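Carbonic anhydrase (Porphyridium purpureum, PDB 1DDZ) probably catalyses the reversible hydration of carbon dioxide to hydrogencarbonate and a proton, as a zinc-dependent beta-class carbonic anhydrase. Local coordinates at residues N97-C102 against Y131-A136; L126-Y131 against V212-G217; N351-C356 against Y385-C390; V379-H384 against E440-V445. All coordinates share one frame; numbering follows the deposited sequence.

Interaction 1: N97-C102 against Y131-A136; sequences NIANQC and YGCGGA. With ZN (zinc ion), chain C.
Ala99 lies against the sulfur of a zinc ligand, its CA 3.9 Å from Cys133 SG, and the contact illustrates how a zinc ligand can be backed by a small residue. Cys133 carries SG anti to its backbone N (chi1 -178°). This torsion brings the sulfur to the zinc ion, with Cys133 SG bonded to it at 2.3 Å. The same sulfur caps the helix that starts just after it: Ala136 N gives Cys133 SG a weak but fairly straight bond of 3.6 Å (163° at the hydrogen). Beside it, Ile98 keeps CG1 next to its own backbone N and sends the CG2 branch over the helix start, 4.1 Å from Gly135 CA. Gly135 suits this spot, because a side chain there would point at the loop and press on Ile98 CG2 and Ala99 CB. No direct hydrogen bond joins the two segments; one water accepts weakly from both Ala99 N and Gly135 N. The loop keeps its shape through Asn97, whose OD1 takes Gln101 N at 2.9 Å on a lone pair in the carbonyl plane, while Asn97 ND2 gives a bond to Gln101 O, also 2.9 Å, lying in its own amide plane. Cys74, Asp76 and His130 complete the metal site. The loop leaves strand 92-97 and the capped helix 134-141 follows strand 124-130; helix 147-161 touches Ala99 through Ile155, and helix 361-373 packs Val366 and Tyr369 on Ile98.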
loop_
_atom_site.group_PDB
_atom_site.type_symbol
_atom_site.label_atom_id
_atom_site.label_comp_id
_atom_site.label_asym_id
_atom_site.label_seq_id
_atom_site.Cartn_x
_atom_site.Cartn_y
_atom_site.Cartn_z
ATOM N N ASN A 97 -8.877 -10.637 -2.942
ATOM C CA ASN A 97 -7.499 -10.373 -3.311
ATOM C C ASN A 97 -6.763 -11.703 -3.309
ATOM O O ASN A 97 -7.385 -12.749 -3.099
ATOM C CB ASN A 97 -6.862 -9.355 -2.353
ATOM C CG ASN A 97 -6.698 -9.896 -0.945
ATOM O OD1 ASN A 97 -6.695 -11.112 -0.735
ATOM N ND2 ASN A 97 -6.574 -9.002 0.020
ATOM N N ILE A 98 -5.469 -11.675 -3.607
ATOM C CA ILE A 98 -4.667 -12.893 -3.635
ATOM C C ILE A 98 -4.485 -13.446 -2.222
ATOM O O ILE A 98 -3.918 -12.779 -1.343
ATOM C CB ILE A 98 -3.263 -12.644 -4.280
ATOM C CG1 ILE A 98 -3.407 -12.303 -5.770
ATOM C CG2 ILE A 98 -2.356 -13.886 -4.094
ATOM C CD1 ILE A 98 -3.998 -13.428 -6.601
ATOM N N ALA A 99 -4.983 -14.660 -2.010
ATOM C CA ALA A 99 -4.880 -15.362 -0.732
ATOM C C ALA A 99 -5.584 -14.720 0.446
ATOM O O ALA A 99 -5.112 -14.823 1.577
ATOM C CB ALA A 99 -3.413 -15.627 -0.385
ATOM N N ASN A 100 -6.707 -14.041 0.189
ATOM C CA ASN A 100 -7.519 -13.414 1.247
ATOM C C ASN A 100 -6.727 -12.723 2.368
ATOM O O ASN A 100 -6.997 -12.907 3.554
ATOM C CB ASN A 100 -8.546 -14.427 1.834
ATOM C CG ASN A 100 -7.928 -15.801 2.173
ATOM O OD1 ASN A 100 -7.877 -16.694 1.333
ATOM N ND2 ASN A 100 -7.473 -15.961 3.396
ATOM N N GLN A 101 -5.804 -11.862 1.968
ATOM C CA GLN A 101 -4.958 -11.156 2.897
ATOM C C GLN A 101 -5.601 -9.952 3.534
ATOM O O GLN A 101 -6.383 -9.235 2.905
ATOM C CB GLN A 101 -3.675 -10.711 2.197
ATOM C CG GLN A 101 -2.788 -11.841 1.754
ATOM C CD GLN A 101 -2.267 -12.657 2.926
ATOM O OE1 GLN A 101 -2.688 -13.798 3.146
ATOM N NE2 GLN A 101 -1.393 -12.062 3.714
ATOM N N CYS A 102 -5.211 -9.718 4.777
ATOM C CA CYS A 102 -5.665 -8.596 5.540
ATOM C C CYS A 102 -4.401 -7.949 6.095
ATOM O O CYS A 102 -4.180 -7.910 7.304
ATOM C CB CYS A 102 -6.623 -9.023 6.646
ATOM S SG CYS A 102 -8.190 -9.633 6.016
ATOM N N TYR A 131 -9.061 -24.370 0.670
ATOM C CA TYR A 131 -8.007 -25.362 0.478
ATOM C C TYR A 131 -7.576 -25.356 -0.978
ATOM O O TYR A 131 -8.385 -25.059 -1.850
ATOM C CB TYR A 131 -8.483 -26.748 0.917
ATOM C CG TYR A 131 -8.759 -26.822 2.402
ATOM C CD1 TYR A 131 -9.999 -27.207 2.875
ATOM C CD2 TYR A 131 -7.778 -26.475 3.332
ATOM C CE1 TYR A 131 -10.264 -27.242 4.234
ATOM C CE2 TYR A 131 -8.032 -26.507 4.705
ATOM C CZ TYR A 131 -9.276 -26.892 5.144
ATOM O OH TYR A 131 -9.551 -26.926 6.494
ATOM N N GLY A 132 -6.288 -25.604 -1.221
ATOM C CA GLY A 132 -5.765 -25.592 -2.583
ATOM C C GLY A 132 -5.485 -24.192 -3.141
ATOM O O GLY A 132 -5.103 -24.044 -4.302
ATOM N N CYS A 133 -5.624 -23.170 -2.302
ATOM C CA CYS A 133 -5.379 -21.792 -2.701
ATOM C C CYS A 133 -4.084 -21.605 -3.492
ATOM O O CYS A 133 -3.002 -21.815 -2.950
ATOM C CB CYS A 133 -5.346 -20.910 -1.458
ATOM S SG CYS A 133 -5.104 -19.159 -1.780
ATOM N N GLY A 134 -4.213 -21.184 -4.760
ATOM C CA GLY A 134 -3.061 -20.931 -5.616
ATOM C C GLY A 134 -2.099 -19.902 -5.041
ATOM O O GLY A 134 -0.892 -19.996 -5.244
ATOM N N GLY A 135 -2.613 -18.914 -4.311
ATOM C CA GLY A 135 -1.741 -17.912 -3.720
ATOM C C GLY A 135 -0.859 -18.505 -2.627
ATOM O O GLY A 135 0.352 -18.278 -2.581
ATOM N N ALA A 136 -1.472 -19.289 -1.747
ATOM C CA ALA A 136 -0.751 -19.927 -0.650
ATOM C C ALA A 136 0.248 -20.934 -1.201
ATOM O O ALA A 136 1.367 -21.046 -0.715
ATOM C CB ALA A 136 -1.739 -20.612 0.280
HETATM ZN ZN ZN C . -6.742 -18.900 -3.404
HETATM O O HOH W 1 -4.917 -16.681 -4.750
#

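Interaction 2: L126-Y131 against V212-G217; sequences LVCGHY and VVYGVG. With ZN (zinc ion), chain C.
Tyr131 turns one ring face to Val213, the two side chains crossing at about a right angle. Val213 CG1 sits above the ring, offset toward its rim, and Val213 CG2 lies 3.8 Å from Tyr131 OH, a hydroxyl hydrogen-bonded to Glu181 of helix 172-193. On the other side of the sheet, Cys128, Val212, His130 and Tyr214 form a second group. Cys128 SG approaches the Tyr214 ring at its edge, 4.8 Å from the centroid, and rests 3.6 Å from Val212 CG1. His130 puts its CB over a face of that ring, 3.9 Å from Tyr214 CE2. With CG held between backbone N and carbonyl carbon (chi1 62°), the imidazole leads away from the strand pair, and His130 NE2 binds the zinc ion at 2.0 Å. Backbone bonds join the parallel strands: Gly129 N to Val212 O at 3.1 Å, Tyr131 N to Tyr214 O at 3.0 Å, and a weak one from Tyr214 N to Gly129 O. With an alanine in place of Tyr131, Val213 would probably lose its ring cover and Glu181 its hydroxyl partner. Main-chain bonds and apolar or sulfur-aromatic packing thus hold the two strands together, while the imidazole gives NE2 to the zinc ion.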
loop_
_atom_site.group_PDB
_atom_site.type_symbol
_atom_site.label_atom_id
_atom_site.label_comp_id
_atom_site.label_asym_id
_atom_site.label_seq_id
_atom_site.Cartn_x
_atom_site.Cartn_y
_atom_site.Cartn_z
ATOM N N LEU A 126 -16.294 -11.702 7.911
ATOM C CA LEU A 126 -15.798 -13.062 7.736
ATOM C C LEU A 126 -14.535 -13.046 6.861
ATOM O O LEU A 126 -14.490 -12.353 5.832
ATOM C CB LEU A 126 -16.855 -13.939 7.042
ATOM C CG LEU A 126 -18.087 -14.413 7.826
ATOM C CD1 LEU A 126 -19.147 -14.920 6.904
ATOM C CD2 LEU A 126 -17.682 -15.539 8.726
ATOM N N VAL A 127 -13.490 -13.746 7.290
ATOM C CA VAL A 127 -12.291 -13.871 6.461
ATOM C C VAL A 127 -12.363 -15.330 6.035
ATOM O O VAL A 127 -12.430 -16.219 6.871
ATOM C CB VAL A 127 -10.990 -13.592 7.210
ATOM C CG1 VAL A 127 -9.831 -13.793 6.270
ATOM C CG2 VAL A 127 -10.980 -12.194 7.770
ATOM N N CYS A 128 -12.444 -15.578 4.734
ATOM C CA CYS A 128 -12.576 -16.940 4.246
ATOM C C CYS A 128 -11.444 -17.349 3.336
ATOM O O CYS A 128 -11.126 -16.637 2.390
ATOM C CB CYS A 128 -13.902 -17.109 3.497
ATOM S SG CYS A 128 -14.167 -18.717 2.787
ATOM N N GLY A 129 -10.834 -18.489 3.660
ATOM C CA GLY A 129 -9.752 -19.028 2.869
ATOM C C GLY A 129 -10.303 -20.289 2.253
ATOM O O GLY A 129 -11.390 -20.730 2.635
ATOM N N HIS A 130 -9.552 -20.919 1.358
ATOM C CA HIS A 130 -10.020 -22.133 0.719
ATOM C C HIS A 130 -8.839 -23.073 0.485
ATOM O O HIS A 130 -7.748 -22.635 0.155
ATOM C CB HIS A 130 -10.724 -21.795 -0.604
ATOM C CG HIS A 130 -9.833 -21.129 -1.614
ATOM N ND1 HIS A 130 -9.600 -21.665 -2.858
ATOM C CD2 HIS A 130 -9.087 -19.998 -1.550
ATOM C CE1 HIS A 130 -8.748 -20.899 -3.513
ATOM N NE2 HIS A 130 -8.413 -19.877 -2.742
ATOM N N TYR A 131 -9.061 -24.370 0.670
ATOM C CA TYR A 131 -8.007 -25.362 0.478
ATOM C C TYR A 131 -7.576 -25.356 -0.978
ATOM O O TYR A 131 -8.385 -25.059 -1.850
ATOM C CB TYR A 131 -8.483 -26.748 0.917
ATOM C CG TYR A 131 -8.759 -26.822 2.402
ATOM C CD1 TYR A 131 -9.999 -27.207 2.875
ATOM C CD2 TYR A 131 -7.778 -26.475 3.332
ATOM C CE1 TYR A 131 -10.264 -27.242 4.234
ATOM C CE2 TYR A 131 -8.032 -26.507 4.705
ATOM C CZ TYR A 131 -9.276 -26.892 5.144
ATOM O OH TYR A 131 -9.551 -26.926 6.494
ATOM N N VAL A 212 -13.029 -18.626 8.570
ATOM C CA VAL A 212 -13.713 -19.773 8.012
ATOM C C VAL A 212 -12.894 -20.291 6.805
ATOM O O VAL A 212 -12.103 -19.546 6.253
ATOM C CB VAL A 212 -15.169 -19.284 7.669
ATOM C CG1 VAL A 212 -15.377 -19.053 6.187
ATOM C CG2 VAL A 212 -16.195 -20.141 8.330
ATOM N N VAL A 213 -12.961 -21.589 6.491
ATOM C CA VAL A 213 -12.251 -22.168 5.324
ATOM C C VAL A 213 -13.201 -23.189 4.771
ATOM O O VAL A 213 -14.091 -23.630 5.480
ATOM C CB VAL A 213 -11.025 -23.117 5.628
ATOM C CG1 VAL A 213 -9.753 -22.668 4.910
ATOM C CG2 VAL A 213 -10.872 -23.400 7.095
ATOM N N TYR A 214 -12.947 -23.643 3.549
ATOM C CA TYR A 214 -13.754 -24.682 2.977
ATOM C C TYR A 214 -12.966 -25.272 1.846
ATOM O O TYR A 214 -12.006 -24.669 1.370
ATOM C CB TYR A 214 -15.097 -24.138 2.461
ATOM C CG TYR A 214 -15.018 -23.333 1.177
ATOM C CD1 TYR A 214 -15.336 -23.909 -0.072
ATOM C CD2 TYR A 214 -14.628 -22.002 1.205
ATOM C CE1 TYR A 214 -15.262 -23.151 -1.279
ATOM C CE2 TYR A 214 -14.547 -21.255 0.034
ATOM C CZ TYR A 214 -14.858 -21.823 -1.200
ATOM O OH TYR A 214 -14.693 -20.962 -2.255
ATOM N N GLY A 215 -13.340 -26.472 1.445
ATOM C CA GLY A 215 -12.709 -27.100 0.306
ATOM C C GLY A 215 -13.834 -27.119 -0.701
ATOM O O GLY A 215 -14.977 -27.432 -0.349
ATOM N N VAL A 216 -13.538 -26.789 -1.950
ATOM C CA VAL A 216 -14.565 -26.744 -2.993
ATOM C C VAL A 216 -15.222 -28.110 -3.241
ATOM O O VAL A 216 -16.323 -28.179 -3.778
ATOM C CB VAL A 216 -13.997 -26.142 -4.316
ATOM C CG1 VAL A 216 -13.093 -27.133 -5.007
ATOM C CG2 VAL A 216 -15.118 -25.697 -5.237
ATOM N N GLY A 217 -14.565 -29.184 -2.806
ATOM C CA GLY A 217 -15.111 -30.524 -2.984
ATOM C C GLY A 217 -16.388 -30.799 -2.206
ATOM O O GLY A 217 -17.054 -31.783 -2.473
HETATM ZN ZN ZN C . -6.742 -18.900 -3.404
#

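Interaction 3: N351-C356 against Y385-C390; sequences NIANQC and YACGGC. With ZN (zinc ion), chain D.
Ala353 rests its methyl group on the sulfur of Cys390, with Ala353 CB 4.0 Å from Cys390 SG. That sulfur stands anti to the carbonyl carbon and beside its own backbone N (chi1 -71°), a torsion that keeps it alongside the loop. A second sulfur comes at the same residue: Cys387 SG lies 4.1 Å from Ala353 CA. Next to them the CG2 branch of Ile352 reaches Gly389 CA at 3.9 Å, and a side chain on this glycine would point at the loop and probably crowd that methyl. The loop takes its shape from a type II beta turn, Asn351 to Asn354, with Ala353 at positive phi, and from Asn351, which spans it with both ends of its amide. Asn351 OD1 receives Gln355 N at 2.8 Å, in the carbonyl plane and on a lone pair; Asn351 ND2 gives a nearly straight bond (170°) to Gln355 O. Outside the pair, the Gln355 OE1 is held by Asn437, and Ile352 meets Val112 and Tyr115 of helix 107-119. Cys387 binds the zinc ion through SG at 2.3 Å, together with Cys328, Asp330 and His384. As N-cap of helix 388-392 it also accepts a weak bond from Cys390 N, 3.7 Å from Cys387 SG. One sulfur therefore serves metal and helix start together, and the N-H may slightly draw electron density from it, while Ala353 lies against the sulfur from another direction.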
loop_
_atom_site.group_PDB
_atom_site.type_symbol
_atom_site.label_atom_id
_atom_site.label_comp_id
_atom_site.label_asym_id
_atom_site.label_seq_id
_atom_site.Cartn_x
_atom_site.Cartn_y
_atom_site.Cartn_z
ATOM N N ASN A 351 -13.036 -4.244 -4.842
ATOM C CA ASN A 351 -12.672 -3.206 -3.902
ATOM C C ASN A 351 -13.754 -2.113 -3.993
ATOM O O ASN A 351 -14.724 -2.258 -4.727
ATOM C CB ASN A 351 -11.251 -2.661 -4.169
ATOM C CG ASN A 351 -11.119 -1.984 -5.522
ATOM O OD1 ASN A 351 -12.091 -1.470 -6.075
ATOM N ND2 ASN A 351 -9.926 -1.984 -6.062
ATOM N N ILE A 352 -13.617 -1.064 -3.202
ATOM C CA ILE A 352 -14.582 0.012 -3.192
ATOM C C ILE A 352 -14.483 0.830 -4.446
ATOM O O ILE A 352 -13.458 1.492 -4.681
ATOM C CB ILE A 352 -14.375 0.970 -1.989
ATOM C CG1 ILE A 352 -14.693 0.245 -0.696
ATOM C CG2 ILE A 352 -15.343 2.161 -2.082
ATOM C CD1 ILE A 352 -16.068 -0.370 -0.694
ATOM N N ALA A 353 -15.571 0.816 -5.219
ATOM C CA ALA A 353 -15.686 1.583 -6.454
ATOM C C ALA A 353 -14.811 1.076 -7.596
ATOM O O ALA A 353 -14.329 1.856 -8.408
ATOM C CB ALA A 353 -15.400 3.045 -6.175
ATOM N N ASN A 354 -14.585 -0.234 -7.623
ATOM C CA ASN A 354 -13.794 -0.897 -8.661
ATOM C C ASN A 354 -12.599 -0.119 -9.186
ATOM O O ASN A 354 -12.422 0.016 -10.410
ATOM C CB ASN A 354 -14.693 -1.366 -9.821
ATOM C CG ASN A 354 -15.722 -0.321 -10.239
ATOM O OD1 ASN A 354 -16.804 -0.261 -9.669
ATOM N ND2 ASN A 354 -15.383 0.501 -11.225
ATOM N N GLN A 355 -11.765 0.345 -8.246
ATOM C CA GLN A 355 -10.567 1.134 -8.540
ATOM C C GLN A 355 -9.393 0.296 -9.038
ATOM O O GLN A 355 -9.207 -0.863 -8.614
ATOM C CB GLN A 355 -10.103 1.888 -7.301
ATOM C CG GLN A 355 -11.044 2.933 -6.758
ATOM C CD GLN A 355 -11.150 4.119 -7.659
ATOM O OE1 GLN A 355 -11.811 4.071 -8.698
ATOM N NE2 GLN A 355 -10.546 5.209 -7.252
ATOM N N CYS A 356 -8.635 0.883 -9.964
ATOM C CA CYS A 356 -7.438 0.263 -10.537
ATOM C C CYS A 356 -6.344 1.306 -10.432
ATOM O O CYS A 356 -5.826 1.767 -11.448
ATOM C CB CYS A 356 -7.651 -0.098 -12.013
ATOM S SG CYS A 356 -8.850 -1.366 -12.274
ATOM N N TYR A 385 -24.343 1.044 -11.795
ATOM C CA TYR A 385 -25.111 2.271 -11.565
ATOM C C TYR A 385 -25.500 2.421 -10.121
ATOM O O TYR A 385 -25.659 1.442 -9.416
ATOM C CB TYR A 385 -26.330 2.325 -12.465
ATOM C CG TYR A 385 -25.942 2.519 -13.901
ATOM C CD1 TYR A 385 -26.420 1.674 -14.892
ATOM C CD2 TYR A 385 -25.054 3.532 -14.265
ATOM C CE1 TYR A 385 -26.030 1.829 -16.214
ATOM C CE2 TYR A 385 -24.657 3.694 -15.583
ATOM C CZ TYR A 385 -25.146 2.837 -16.550
ATOM O OH TYR A 385 -24.743 2.972 -17.856
ATOM N N ALA A 386 -25.526 3.658 -9.658
ATOM C CA ALA A 386 -25.857 3.958 -8.269
ATOM C C ALA A 386 -24.832 3.454 -7.233
ATOM O O ALA A 386 -25.120 3.424 -6.043
ATOM C CB ALA A 386 -27.274 3.462 -7.924
ATOM N N CYS A 387 -23.622 3.116 -7.689
ATOM C CA CYS A 387 -22.537 2.666 -6.806
ATOM C C CYS A 387 -22.370 3.542 -5.540
ATOM O O CYS A 387 -22.027 4.726 -5.630
ATOM C CB CYS A 387 -21.210 2.637 -7.590
ATOM S SG CYS A 387 -19.764 2.081 -6.621
ATOM N N GLY A 388 -22.532 2.927 -4.370
ATOM C CA GLY A 388 -22.398 3.631 -3.100
ATOM C C GLY A 388 -21.014 4.171 -2.836
ATOM O O GLY A 388 -20.851 5.204 -2.183
ATOM N N GLY A 389 -19.999 3.491 -3.357
ATOM C CA GLY A 389 -18.637 3.978 -3.171
ATOM C C GLY A 389 -18.422 5.285 -3.926
ATOM O O GLY A 389 -17.806 6.231 -3.425
ATOM N N CYS A 390 -18.935 5.330 -5.152
ATOM C CA CYS A 390 -18.834 6.526 -5.989
ATOM C C CYS A 390 -19.683 7.643 -5.424
ATOM O O CYS A 390 -19.263 8.785 -5.436
ATOM C CB CYS A 390 -19.243 6.233 -7.425
ATOM S SG CYS A 390 -18.026 5.212 -8.277
HETATM ZN ZN ZN D . -20.243 0.000 -5.792
#

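Interaction 4: V379-H384 against E440-V445; sequences VVVCGH and EQMHNV. With ZN (zinc ion), chain D.
This is apolar packing of a helix on a sheet, inside the beta-alpha-beta crossover that leads from strand 378-384 by way of helix 426-447 to the parallel neighbouring strand 462-468 of the alpha-beta-alpha fold. The two short segments run almost antiparallel, at 157°, and their axes approach to 8.8 Å, a gap filled mainly by side chains. Val381 is the centre of the contact and uses both its methyls. CG1, anti to the backbone N (chi1 175°), lies across the start of a glutamine chain, Val381 CG1 being 3.9 Å from Gln441 CB; its CG2 slides past Val445, 3.8 Å from Val445 CG1. Met442 comes in from the flank, with its CG 4.3 Å from Val381 CB. Gln441 gives the strand only its aliphatic root: bent at chi2 (-44°), it carries the amide away, and its OE1 accepts Cys356 N in the loop beyond. Val445 also touches Val463 of the next strand, so the helix bridges two strands. At the strand's far end His384 binds the zinc ion, well clear of the helix segment. Toward the start of the strand segment the contact is closed by a single methyl pair, Val379 CG1 and Val445 CG2, 4.1 Å apart.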
loop_
_atom_site.group_PDB
_atom_site.type_symbol
_atom_site.label_atom_id
_atom_site.label_comp_id
_atom_site.label_asym_id
_atom_site.label_seq_id
_atom_site.Cartn_x
_atom_site.Cartn_y
_atom_site.Cartn_z
ATOM N N VAL A 379 -9.524 -8.933 -19.447
ATOM C CA VAL A 379 -9.566 -8.317 -18.141
ATOM C C VAL A 379 -10.779 -7.411 -18.255
ATOM O O VAL A 379 -10.845 -6.589 -19.180
ATOM C CB VAL A 379 -8.314 -7.480 -17.833
ATOM C CG1 VAL A 379 -8.508 -6.706 -16.534
ATOM C CG2 VAL A 379 -7.084 -8.401 -17.716
ATOM N N VAL A 380 -11.757 -7.605 -17.377
ATOM C CA VAL A 380 -12.966 -6.794 -17.384
ATOM C C VAL A 380 -13.060 -5.886 -16.162
ATOM O O VAL A 380 -12.914 -6.367 -15.048
ATOM C CB VAL A 380 -14.236 -7.698 -17.415
ATOM C CG1 VAL A 380 -15.515 -6.849 -17.356
ATOM C CG2 VAL A 380 -14.240 -8.569 -18.667
ATOM N N VAL A 381 -13.205 -4.575 -16.365
ATOM C CA VAL A 381 -13.391 -3.645 -15.242
ATOM C C VAL A 381 -14.901 -3.369 -15.248
ATOM O O VAL A 381 -15.447 -2.857 -16.238
ATOM C CB VAL A 381 -12.610 -2.289 -15.386
ATOM C CG1 VAL A 381 -12.971 -1.350 -14.241
ATOM C CG2 VAL A 381 -11.098 -2.523 -15.383
ATOM N N CYS A 382 -15.575 -3.749 -14.165
ATOM C CA CYS A 382 -17.011 -3.572 -14.076
ATOM C C CYS A 382 -17.463 -2.621 -12.990
ATOM O O CYS A 382 -17.106 -2.775 -11.821
ATOM C CB CYS A 382 -17.689 -4.915 -13.864
ATOM S SG CYS A 382 -19.510 -4.839 -13.854
ATOM N N GLY A 383 -18.170 -1.578 -13.413
ATOM C CA GLY A 383 -18.728 -0.620 -12.473
ATOM C C GLY A 383 -20.228 -0.903 -12.431
ATOM O O GLY A 383 -20.704 -1.756 -13.174
ATOM N N HIS A 384 -20.989 -0.209 -11.597
ATOM C CA HIS A 384 -22.435 -0.449 -11.529
ATOM C C HIS A 384 -23.166 0.847 -11.196
ATOM O O HIS A 384 -22.664 1.664 -10.413
ATOM C CB HIS A 384 -22.800 -1.598 -10.531
ATOM C CG HIS A 384 -22.381 -1.349 -9.109
ATOM N ND1 HIS A 384 -23.288 -1.204 -8.088
ATOM C CD2 HIS A 384 -21.158 -1.168 -8.551
ATOM C CE1 HIS A 384 -22.649 -0.933 -6.965
ATOM N NE2 HIS A 384 -21.350 -0.900 -7.213
ATOM N N GLU A 440 -11.687 5.364 -17.061
ATOM C CA GLU A 440 -10.440 5.803 -16.481
ATOM C C GLU A 440 -9.707 4.586 -15.885
ATOM O O GLU A 440 -8.506 4.422 -16.082
ATOM C CB GLU A 440 -10.751 6.839 -15.407
ATOM C CG GLU A 440 -9.740 7.965 -15.251
ATOM C CD GLU A 440 -9.711 8.925 -16.443
ATOM O OE1 GLU A 440 -8.940 8.679 -17.389
ATOM O OE2 GLU A 440 -10.426 9.950 -16.420
ATOM N N GLN A 441 -10.440 3.680 -15.228
ATOM C CA GLN A 441 -9.816 2.490 -14.623
ATOM C C GLN A 441 -9.303 1.527 -15.688
ATOM O O GLN A 441 -8.260 0.916 -15.510
ATOM C CB GLN A 441 -10.751 1.799 -13.628
ATOM C CG GLN A 441 -11.241 2.723 -12.515
ATOM C CD GLN A 441 -10.146 3.593 -11.937
ATOM O OE1 GLN A 441 -9.111 3.096 -11.518
ATOM N NE2 GLN A 441 -10.370 4.897 -11.907
ATOM N N MET A 442 -10.007 1.433 -16.815
ATOM C CA MET A 442 -9.571 0.597 -17.933
ATOM C C MET A 442 -8.251 1.160 -18.445
ATOM O O MET A 442 -7.324 0.421 -18.778
ATOM C CB MET A 442 -10.525 0.712 -19.094
ATOM C CG MET A 442 -11.790 -0.063 -19.021
ATOM S SD MET A 442 -12.780 0.545 -20.425
ATOM C CE MET A 442 -11.921 -0.125 -21.754
ATOM N N HIS A 443 -8.207 2.483 -18.580
ATOM C CA HIS A 443 -7.017 3.160 -19.049
ATOM C C HIS A 443 -5.853 2.724 -18.173
ATOM O O HIS A 443 -4.853 2.249 -18.697
ATOM C CB HIS A 443 -7.195 4.678 -18.990
ATOM C CG HIS A 443 -6.198 5.440 -19.816
ATOM N ND1 HIS A 443 -6.412 6.736 -20.242
ATOM C CD2 HIS A 443 -4.972 5.097 -20.276
ATOM C CE1 HIS A 443 -5.364 7.160 -20.919
ATOM N NE2 HIS A 443 -4.473 6.186 -20.955
ATOM N N ASN A 444 -6.033 2.822 -16.856
ATOM C CA ASN A 444 -5.022 2.427 -15.878
ATOM C C ASN A 444 -4.554 0.981 -16.052
ATOM O O ASN A 444 -3.360 0.726 -16.024
ATOM C CB ASN A 444 -5.527 2.633 -14.450
ATOM C CG ASN A 444 -5.676 4.084 -14.083
ATOM O OD1 ASN A 444 -5.364 4.964 -14.876
ATOM N ND2 ASN A 444 -6.130 4.348 -12.857
ATOM N N VAL A 445 -5.451 0.019 -16.269
ATOM C CA VAL A 445 -4.945 -1.345 -16.444
ATOM C C VAL A 445 -4.175 -1.475 -17.748
ATOM O O VAL A 445 -3.201 -2.204 -17.807
ATOM C CB VAL A 445 -6.008 -2.512 -16.217
ATOM C CG1 VAL A 445 -7.302 -2.002 -15.675
ATOM C CG2 VAL A 445 -6.197 -3.386 -17.417
HETATM ZN ZN ZN D . -20.243 0.000 -5.792
#

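From the N terminus, the first half of the chain holds interactions 1 and 2, the second interactions 3 and 4. Interaction 1 closes a short loop from the end of strand 92-97 to helix 134-141; interaction 2 closes a longer one from strand 124-130 to strand 208-214, crossing it, and the two share Tyr131. Asn100 of the first packs on Cys128 and Gly129 of the second. Interaction 3 ties the loop after strand 346-351 to helix 388-392, and interaction 4, crossing it, ties strand 378-384 to helix 426-447; the backbone of Cys356 is probably hydrogen-bonded to the side chains of Gln441 and Asn444. Each crossed pair meets at one zinc ion. Interactions 1 and 3 lie about 23 Å apart, between centres.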